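Local coordinates for initiator protein NS1 (Human bocavirus, PDB 4KW3) that probably nicks one DNA strand at the viral replication origin to start rolling-circle replication, this chain being its N-terminal origin-recognition and nickase domain, at residues Q106-I119 / F207-S221. Residues are numbered along the deposited sequence; the frame is centred on the assembly and turned at random.
Sequences QSELGEKNLHCHII and FFKNYLLPKNRCISS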
ATOM      1  N   GLN A 106       3.487  -0.136   0.831  1.00 41.53           N
ATOM      2  CA  GLN A 106       3.271  -0.485  -0.562  1.00 31.98           C
ATOM      3  C   GLN A 106       1.905  -1.148  -0.750  1.00 38.47           C
ATOM      4  O   GLN A 106       1.606  -2.179  -0.142  1.00 39.69           O
ATOM      5  CB  GLN A 106       4.371  -1.416  -1.056  1.00 30.96           C
ATOM      6  CG  GLN A 106       4.246  -1.828  -2.519  1.00 31.07           C
ATOM      7  CD  GLN A 106       5.543  -2.407  -3.062  1.00 39.99           C
ATOM      8  OE1 GLN A 106       6.551  -1.699  -3.189  1.00 37.41           O
ATOM      9  NE2 GLN A 106       5.530  -3.701  -3.370  1.00 40.09           N
ATOM     10  N   SER A 107       1.088  -0.553  -1.610  1.00 40.80           N
ATOM     11  CA  SER A 107      -0.213  -1.111  -1.980  1.00 36.13           C
ATOM     12  C   SER A 107      -0.081  -2.037  -3.195  1.00 38.89           C
ATOM     13  O   SER A 107       0.767  -1.830  -4.048  1.00 47.00           O
ATOM     14  CB  SER A 107      -1.201   0.014  -2.269  1.00 37.14           C
ATOM     15  OG  SER A 107      -0.668   0.916  -3.222  1.00 43.35           O
ATOM     16  N   GLU A 108      -0.918  -3.065  -3.255  1.00 45.52           N
ATOM     17  CA  GLU A 108      -0.846  -4.050  -4.318  1.00 41.12           C
ATOM     18  C   GLU A 108      -2.235  -4.546  -4.677  1.00 44.76           C
ATOM     19  O   GLU A 108      -3.011  -4.914  -3.807  1.00 47.93           O
ATOM     20  CB  GLU A 108       0.038  -5.224  -3.906  1.00 38.86           C
ATOM     21  CG  GLU A 108      -0.180  -6.524  -4.696  1.00 55.12           C
ATOM     22  CD  GLU A 108       0.752  -7.659  -4.248  1.00 76.33           C
ATOM     23  OE1 GLU A 108       1.640  -7.409  -3.403  1.00 86.13           O
ATOM     24  OE2 GLU A 108       0.596  -8.803  -4.732  1.00 83.13           O
ATOM     25  N   LEU A 109      -2.536  -4.561  -5.967  1.00 48.57           N
ATOM     26  CA  LEU A 109      -3.765  -5.158  -6.451  1.00 41.72           C
ATOM     27  C   LEU A 109      -3.470  -6.623  -6.669  1.00 47.59           C
ATOM     28  O   LEU A 109      -2.991  -7.009  -7.735  1.00 50.33           O
ATOM     29  CB  LEU A 109      -4.154  -4.520  -7.780  1.00 38.06           C
ATOM     30  CG  LEU A 109      -4.874  -3.170  -7.704  1.00 46.59           C
ATOM     31  CD1 LEU A 109      -4.147  -2.135  -6.883  1.00 31.07           C
ATOM     32  CD2 LEU A 109      -5.073  -2.645  -9.076  1.00 39.37           C
ATOM     33  N   GLY A 110      -3.785  -7.451  -5.681  1.00 48.24           N
ATOM     34  CA  GLY A 110      -3.457  -8.859  -5.767  1.00 50.64           C
ATOM     35  C   GLY A 110      -4.404  -9.682  -6.633  1.00 54.57           C
ATOM     36  O   GLY A 110      -5.437  -9.197  -7.100  1.00 53.87           O
ATOM     37  N   GLU A 111      -4.045 -10.945  -6.834  1.00 63.42           N
ATOM     38  CA  GLU A 111      -4.887 -11.871  -7.571  1.00 68.83           C
ATOM     39  C   GLU A 111      -6.236 -11.930  -6.861  1.00 65.69           C
ATOM     40  O   GLU A 111      -7.291 -11.864  -7.499  1.00 57.60           O
ATOM     41  CB  GLU A 111      -4.228 -13.247  -7.601  1.00 83.22           C
ATOM     42  CG  GLU A 111      -5.077 -14.347  -8.193  1.00101.21           C
ATOM     43  CD  GLU A 111      -5.240 -14.196  -9.696  1.00111.24           C
ATOM     44  OE1 GLU A 111      -4.379 -13.539 -10.323  1.00109.35           O
ATOM     45  OE2 GLU A 111      -6.216 -14.747 -10.252  1.00116.90           O
ATOM     46  N   LYS A 112      -6.185 -11.987  -5.527  1.00 59.01           N
ATOM     47  CA  LYS A 112      -7.381 -12.080  -4.703  1.00 53.77           C
ATOM     48  C   LYS A 112      -7.590 -10.793  -3.906  1.00 56.39           C
ATOM     49  O   LYS A 112      -8.670 -10.190  -3.946  1.00 54.93           O
ATOM     50  CB  LYS A 112      -7.290 -13.292  -3.764  1.00 65.00           C
ATOM     51  CG  LYS A 112      -8.335 -13.328  -2.643  1.00 78.61           C
ATOM     52  CD  LYS A 112      -8.064 -14.471  -1.646  1.00 91.53           C
ATOM     53  CE  LYS A 112      -8.788 -14.273  -0.303  1.00 92.89           C
ATOM     54  NZ  LYS A 112      -7.892 -14.526   0.891  1.00 94.17           N
ATOM     55  N   ASN A 113      -6.551 -10.335  -3.215  1.00 54.77           N
ATOM     56  CA  ASN A 113      -6.731  -9.211  -2.291  1.00 43.09           C
ATOM     57  C   ASN A 113      -6.112  -7.902  -2.678  1.00 37.11           C
ATOM     58  O   ASN A 113      -5.033  -7.848  -3.254  1.00 48.51           O
ATOM     59  CB  ASN A 113      -6.265  -9.591  -0.891  1.00 41.83           C
ATOM     60  CG  ASN A 113      -6.976 -10.818  -0.376  1.00 49.51           C
ATOM     61  OD1 ASN A 113      -8.183 -10.984  -0.584  1.00 55.41           O
ATOM     62  ND2 ASN A 113      -6.220 -11.732   0.207  1.00 50.91           N
ATOM     63  N   LEU A 114      -6.826  -6.839  -2.340  1.00 38.72           N
ATOM     64  CA  LEU A 114      -6.289  -5.493  -2.402  1.00 36.61           C
ATOM     65  C   LEU A 114      -5.579  -5.206  -1.071  1.00 37.96           C
ATOM     66  O   LEU A 114      -6.221  -4.959  -0.050  1.00 37.60           O
ATOM     67  CB  LEU A 114      -7.435  -4.496  -2.632  1.00 32.40           C
ATOM     68  CG  LEU A 114      -7.077  -3.013  -2.548  1.00 42.87           C
ATOM     69  CD1 LEU A 114      -6.018  -2.689  -3.587  1.00 43.71           C
ATOM     70  CD2 LEU A 114      -8.315  -2.126  -2.751  1.00 46.39           C
ATOM     71  N   HIS A 115      -4.253  -5.244  -1.061  1.00 45.35           N
ATOM     72  CA  HIS A 115      -3.582  -5.089   0.219  1.00 44.96           C
ATOM     73  C   HIS A 115      -2.467  -4.055   0.284  1.00 46.03           C
ATOM     74  O   HIS A 115      -1.974  -3.583  -0.724  1.00 46.21           O
ATOM     75  CB  HIS A 115      -3.128  -6.450   0.784  1.00 50.01           C
ATOM     76  CG  HIS A 115      -2.295  -7.258  -0.145  1.00 58.71           C
ATOM     77  ND1 HIS A 115      -2.493  -8.610  -0.320  1.00 76.98           N
ATOM     78  CD2 HIS A 115      -1.234  -6.928  -0.916  1.00 70.42           C
ATOM     79  CE1 HIS A 115      -1.614  -9.069  -1.194  1.00 84.18           C
ATOM     80  NE2 HIS A 115      -0.832  -8.071  -1.565  1.00 73.61           N
ATOM     81  N   CYS A 116      -2.095  -3.694   1.501  1.00 44.14           N
ATOM     82  CA  CYS A 116      -0.902  -2.906   1.714  1.00 44.70           C
ATOM     83  C   CYS A 116       0.055  -3.668   2.621  1.00 44.42           C
ATOM     84  O   CYS A 116      -0.368  -4.280   3.611  1.00 49.12           O
ATOM     85  CB  CYS A 116      -1.255  -1.598   2.387  1.00 48.44           C
ATOM     86  SG  CYS A 116      -2.069  -0.476   1.314  1.00 54.28           S
ATOM     87  N   HIS A 117       1.339  -3.610   2.290  1.00 37.98           N
ATOM     88  CA  HIS A 117       2.383  -4.047   3.205  1.00 34.12           C
ATOM     89  C   HIS A 117       2.917  -2.800   3.874  1.00 44.50           C
ATOM     90  O   HIS A 117       3.109  -1.761   3.206  1.00 41.44           O
ATOM     91  CB  HIS A 117       3.512  -4.740   2.465  1.00 38.67           C
ATOM     92  CG  HIS A 117       3.131  -6.061   1.887  1.00 58.17           C
ATOM     93  ND1 HIS A 117       3.399  -7.257   2.530  1.00 55.75           N
ATOM     94  CD2 HIS A 117       2.489  -6.377   0.735  1.00 57.63           C
ATOM     95  CE1 HIS A 117       2.949  -8.252   1.788  1.00 61.37           C
ATOM     96  NE2 HIS A 117       2.391  -7.746   0.698  1.00 67.47           N
ATOM     97  N   ILE A 118       3.104  -2.893   5.191  1.00 28.34           N
ATOM     98  CA  ILE A 118       3.675  -1.808   5.976  1.00 34.60           C
ATOM     99  C   ILE A 118       4.896  -2.321   6.724  1.00 38.68           C
ATOM    100  O   ILE A 118       4.798  -3.258   7.513  1.00 38.13           O
ATOM    101  CB  ILE A 118       2.671  -1.295   7.033  1.00 39.87           C
ATOM    102  CG1 ILE A 118       1.350  -0.915   6.373  1.00 40.64           C
ATOM    103  CG2 ILE A 118       3.245  -0.136   7.857  1.00 29.66           C
ATOM    104  CD1 ILE A 118       0.243  -1.889   6.638  1.00 36.86           C
ATOM    105  N   ILE A 119       6.046  -1.711   6.480  1.00 42.51           N
ATOM    106  CA  ILE A 119       7.200  -1.955   7.334  1.00 49.97           C
ATOM    107  C   ILE A 119       7.368  -0.727   8.217  1.00 46.20           C
ATOM    108  O   ILE A 119       7.536   0.391   7.727  1.00 49.74           O
ATOM    109  CB  ILE A 119       8.506  -2.205   6.535  1.00 40.84           C
ATOM    110  CG1 ILE A 119       8.299  -3.268   5.461  1.00 34.92           C
ATOM    111  CG2 ILE A 119       9.610  -2.649   7.463  1.00 36.23           C
ATOM    112  CD1 ILE A 119       9.414  -3.322   4.479  1.00 30.76           C
ATOM    113  N   PHE A 207      14.177  -7.006   3.213  1.00 42.19           N
ATOM    114  CA  PHE A 207      12.833  -7.468   2.914  1.00 37.25           C
ATOM    115  C   PHE A 207      12.206  -6.551   1.860  1.00 42.29           C
ATOM    116  O   PHE A 207      11.567  -7.021   0.907  1.00 45.60           O
ATOM    117  CB  PHE A 207      11.977  -7.559   4.170  1.00 31.58           C
ATOM    118  CG  PHE A 207      10.569  -7.922   3.883  1.00 34.77           C
ATOM    119  CD1 PHE A 207      10.243  -9.222   3.519  1.00 35.68           C
ATOM    120  CD2 PHE A 207       9.571  -6.947   3.906  1.00 33.37           C
ATOM    121  CE1 PHE A 207       8.948  -9.570   3.207  1.00 36.84           C
ATOM    122  CE2 PHE A 207       8.266  -7.278   3.606  1.00 33.05           C
ATOM    123  CZ  PHE A 207       7.946  -8.591   3.253  1.00 39.74           C
ATOM    124  N   PHE A 208      12.413  -5.245   2.032  1.00 36.97           N
ATOM    125  CA  PHE A 208      12.016  -4.239   1.038  1.00 40.23           C
ATOM    126  C   PHE A 208      12.648  -4.525  -0.326  1.00 44.04           C
ATOM    127  O   PHE A 208      11.951  -4.623  -1.340  1.00 39.71           O
ATOM    128  CB  PHE A 208      12.444  -2.842   1.518  1.00 42.99           C
ATOM    129  CG  PHE A 208      12.090  -1.716   0.569  1.00 39.45           C
ATOM    130  CD1 PHE A 208      10.809  -1.602   0.035  1.00 34.60           C
ATOM    131  CD2 PHE A 208      13.040  -0.756   0.234  1.00 40.55           C
ATOM    132  CE1 PHE A 208      10.481  -0.559  -0.821  1.00 37.14           C
ATOM    133  CE2 PHE A 208      12.725   0.300  -0.643  1.00 44.93           C
ATOM    134  CZ  PHE A 208      11.439   0.397  -1.169  1.00 39.79           C
ATOM    135  N   LYS A 209      13.974  -4.666  -0.332  1.00 39.27           N
ATOM    136  CA  LYS A 209      14.736  -4.819  -1.561  1.00 41.37           C
ATOM    137  C   LYS A 209      14.378  -6.107  -2.282  1.00 46.50           C
ATOM    138  O   LYS A 209      14.188  -6.105  -3.509  1.00 38.81           O
ATOM    139  CB  LYS A 209      16.237  -4.810  -1.283  1.00 45.26           C
ATOM    140  CG  LYS A 209      17.077  -4.919  -2.552  1.00 47.55           C
ATOM    141  CD  LYS A 209      18.521  -5.361  -2.302  1.00 42.34           C
ATOM    142  CE  LYS A 209      18.582  -6.808  -1.925  1.00 47.59           C
ATOM    143  NZ  LYS A 209      19.971  -7.352  -1.955  1.00 52.99           N
ATOM    144  N   ASN A 210      14.247  -7.199  -1.521  1.00 33.89           N
ATOM    145  CA  ASN A 210      14.070  -8.496  -2.153  1.00 39.98           C
ATOM    146  C   ASN A 210      12.643  -8.930  -2.399  1.00 44.12           C
ATOM    147  O   ASN A 210      12.396  -9.658  -3.364  1.00 42.27           O
ATOM    148  CB  ASN A 210      14.824  -9.589  -1.385  1.00 34.34           C
ATOM    149  CG  ASN A 210      16.296  -9.441  -1.533  1.00 41.07           C
ATOM    150  OD1 ASN A 210      16.764  -9.081  -2.609  1.00 48.44           O
ATOM    151  ND2 ASN A 210      17.041  -9.662  -0.456  1.00 45.96           N
ATOM    152  N   TYR A 211      11.701  -8.455  -1.589  1.00 44.24           N
ATOM    153  CA  TYR A 211      10.335  -8.920  -1.764  1.00 46.75           C
ATOM    154  C   TYR A 211       9.409  -7.819  -2.295  1.00 38.20           C
ATOM    155  O   TYR A 211       8.609  -8.079  -3.169  1.00 49.24           O
ATOM    156  CB  TYR A 211       9.736  -9.594  -0.495  1.00 27.87           C
ATOM    157  CG  TYR A 211       8.268  -9.893  -0.733  1.00 42.92           C
ATOM    158  CD1 TYR A 211       7.875 -11.034  -1.451  1.00 40.04           C
ATOM    159  CD2 TYR A 211       7.271  -8.998  -0.320  1.00 40.75           C
ATOM    160  CE1 TYR A 211       6.532 -11.280  -1.735  1.00 41.25           C
ATOM    161  CE2 TYR A 211       5.927  -9.237  -0.599  1.00 47.89           C
ATOM    162  CZ  TYR A 211       5.567 -10.380  -1.314  1.00 56.88           C
ATOM    163  OH  TYR A 211       4.239 -10.628  -1.599  1.00 69.74           O
ATOM    164  N   LEU A 212       9.552  -6.585  -1.832  1.00 41.43           N
ATOM    165  CA  LEU A 212       8.631  -5.523  -2.257  1.00 36.33           C
ATOM    166  C   LEU A 212       9.057  -4.828  -3.575  1.00 43.66           C
ATOM    167  O   LEU A 212       8.218  -4.558  -4.434  1.00 41.18           O
ATOM    168  CB  LEU A 212       8.451  -4.497  -1.140  1.00 34.82           C
ATOM    169  CG  LEU A 212       7.732  -4.969   0.135  1.00 44.19           C
ATOM    170  CD1 LEU A 212       7.650  -3.825   1.134  1.00 39.85           C
ATOM    171  CD2 LEU A 212       6.318  -5.490  -0.188  1.00 36.30           C
ATOM    172  N   LEU A 213      10.355  -4.564  -3.738  1.00 35.86           N
ATOM    173  CA  LEU A 213      10.855  -3.847  -4.911  1.00 29.45           C
ATOM    174  C   LEU A 213      10.692  -4.544  -6.263  1.00 39.66           C
ATOM    175  O   LEU A 213      10.169  -3.950  -7.210  1.00 47.10           O
ATOM    176  CB  LEU A 213      12.307  -3.413  -4.719  1.00 38.15           C
ATOM    177  CG  LEU A 213      12.456  -2.137  -3.901  1.00 39.33           C
ATOM    178  CD1 LEU A 213      13.854  -1.617  -4.062  1.00 44.80           C
ATOM    179  CD2 LEU A 213      11.413  -1.116  -4.352  1.00 39.25           C
ATOM    180  N   PRO A 214      11.106  -5.814  -6.363  1.00 45.23           N
ATOM    181  CA  PRO A 214      11.142  -6.346  -7.736  1.00 45.77           C
ATOM    182  C   PRO A 214       9.789  -6.849  -8.234  1.00 42.75           C
ATOM    183  O   PRO A 214       9.594  -8.025  -8.505  1.00 44.63           O
ATOM    184  CB  PRO A 214      12.178  -7.466  -7.642  1.00 38.69           C
ATOM    185  CG  PRO A 214      12.101  -7.934  -6.224  1.00 34.02           C
ATOM    186  CD  PRO A 214      11.625  -6.777  -5.373  1.00 39.28           C
ATOM    187  N   LYS A 215       8.854  -5.918  -8.351  1.00 43.26           N
ATOM    188  CA  LYS A 215       7.543  -6.205  -8.907  1.00 40.06           C
ATOM    189  C   LYS A 215       7.258  -5.203 -10.023  1.00 46.20           C
ATOM    190  O   LYS A 215       7.808  -4.099 -10.038  1.00 52.30           O
ATOM    191  CB  LYS A 215       6.467  -6.115  -7.821  1.00 34.68           C
ATOM    192  CG  LYS A 215       6.694  -7.043  -6.649  1.00 38.52           C
ATOM    193  CD  LYS A 215       5.557  -6.961  -5.660  1.00 44.67           C
ATOM    194  CE  LYS A 215       5.773  -7.895  -4.476  1.00 51.28           C
ATOM    195  NZ  LYS A 215       4.505  -8.115  -3.725  1.00 61.71           N
ATOM    196  N   ASN A 216       6.397  -5.575 -10.960  1.00 45.22           N
ATOM    197  CA  ASN A 216       5.996  -4.621 -11.986  1.00 44.42           C
ATOM    198  C   ASN A 216       4.757  -3.890 -11.501  1.00 42.93           C
ATOM    199  O   ASN A 216       4.050  -4.374 -10.614  1.00 48.80           O
ATOM    200  CB  ASN A 216       5.755  -5.323 -13.314  1.00 32.49           C
ATOM    201  CG  ASN A 216       6.994  -6.051 -13.813  1.00 44.02           C
ATOM    202  OD1 ASN A 216       8.106  -5.508 -13.767  1.00 36.56           O
ATOM    203  ND2 ASN A 216       6.812  -7.274 -14.312  1.00 40.91           N
ATOM    204  N   ARG A 217       4.523  -2.697 -12.035  1.00 35.82           N
ATOM    205  CA  ARG A 217       3.365  -1.928 -11.634  1.00 35.91           C
ATOM    206  C   ARG A 217       2.098  -2.311 -12.362  1.00 45.55           C
ATOM    207  O   ARG A 217       2.116  -2.536 -13.579  1.00 43.65           O
ATOM    208  CB  ARG A 217       3.588  -0.429 -11.821  1.00 39.56           C
ATOM    209  CG  ARG A 217       2.507   0.384 -11.114  1.00 43.38           C
ATOM    210  CD  ARG A 217       2.781   1.853 -11.120  1.00 42.08           C
ATOM    211  NE  ARG A 217       2.786   2.387 -12.462  1.00 54.30           N
ATOM    212  CZ  ARG A 217       2.652   3.676 -12.725  1.00 52.31           C
ATOM    213  NH1 ARG A 217       2.496   4.505 -11.710  1.00 40.53           N
ATOM    214  NH2 ARG A 217       2.668   4.125 -13.983  1.00 50.44           N
ATOM    215  N   CYS A 218       1.000  -2.334 -11.606  1.00 31.83           N
ATOM    216  CA  CYS A 218      -0.327  -2.411 -12.179  1.00 42.61           C
ATOM    217  C   CYS A 218      -1.311  -1.604 -11.325  1.00 44.34           C
ATOM    218  O   CYS A 218      -1.495  -1.900 -10.151  1.00 45.96           O
ATOM    219  CB  CYS A 218      -0.773  -3.861 -12.268  1.00 42.59           C
ATOM    220  SG  CYS A 218      -2.389  -3.998 -12.961  1.00 59.88           S
ATOM    221  N   ILE A 219      -1.918  -0.563 -11.898  1.00 44.04           N
ATOM    222  CA  ILE A 219      -2.804   0.321 -11.115  1.00 34.17           C
ATOM    223  C   ILE A 219      -4.307   0.022 -11.217  1.00 42.62           C
ATOM    224  O   ILE A 219      -5.118   0.724 -10.633  1.00 48.30           O
ATOM    225  CB  ILE A 219      -2.568   1.815 -11.408  1.00 41.43           C
ATOM    226  CG1 ILE A 219      -2.889   2.136 -12.869  1.00 41.46           C
ATOM    227  CG2 ILE A 219      -1.133   2.228 -11.056  1.00 33.14           C
ATOM    228  CD1 ILE A 219      -2.641   3.573 -13.201  1.00 47.61           C
ATOM    229  N   SER A 220      -4.669  -1.016 -11.962  1.00 50.77           N
ATOM    230  CA  SER A 220      -6.058  -1.424 -12.067  1.00 47.27           C
ATOM    231  C   SER A 220      -6.227  -2.897 -12.416  1.00 49.04           C
ATOM    232  O   SER A 220      -5.461  -3.453 -13.189  1.00 50.62           O
ATOM    233  CB  SER A 220      -6.808  -0.589 -13.093  1.00 44.39           C
ATOM    234  OG  SER A 220      -8.161  -1.015 -13.124  1.00 46.93           O
ATOM    235  N   SER A 221      -7.262  -3.509 -11.853  1.00 47.66           N
ATOM    236  CA  SER A 221      -7.663  -4.851 -12.227  1.00 47.81           C
ATOM    237  C   SER A 221      -7.997  -4.915 -13.717  1.00 55.60           C
ATOM    238  O   SER A 221      -7.918  -5.981 -14.321  1.00 64.92           O
ATOM    239  CB  SER A 221      -8.898  -5.262 -11.435  1.00 53.36           C
ATOM    240  OG  SER A 221      -8.629  -5.279 -10.046  1.00 56.73           O
TER
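Q106 NE2 donates to L212 O at 3.0 Å, the N-H pointing almost straight at the oxygen (166°). The acceptor lies in the amide plane of Q106. T245 and R257 bond the other amide atom, OE1, so both polar atoms of this buried amide have partners. The bond ties the hairpin of strands 101-109 and 114-122, in the central sheet of a rolling-circle (HUH-type) nuclease, to helix 204-212. The hairpin carries the predicted metal ligands E108, H115 and H117. The helix brings Y211, the predicted nuclease tyrosine.

K215 runs out with an extended chain toward the predicted metal ligands. Its NZ forms a weak, salt-bridged hydrogen bond to E108 OE1 at 3.0 Å. It also makes a weak bond to Y211 OH, and its CE lies over one face of the Y211 ring. K215 thus links a predicted ligand to the tyrosine. E108 OE1 lies 3.2 Å from H115 NE2, at the edge of that ring and in its plane.

The Y211 ring turns an edge toward the H117 face in an offset edge-to-face pair, planes at 63°. L212 CD2 covers the same face in a CH-pi contact, 4.2 Å from the centroid of the H117 ring. The other branch of L212, CD1, meets I119 CD1 tip to tip. I119 has CG1 anti to its carbonyl carbon and its chain extended to CD1 (chi2 167°), which brings I119 CD1 to the edge of the F207 ring, 3.7 Å from F207 CD2. At the far end of the hairpin, L109 lays its CD2 against the backbone of I219 and S220.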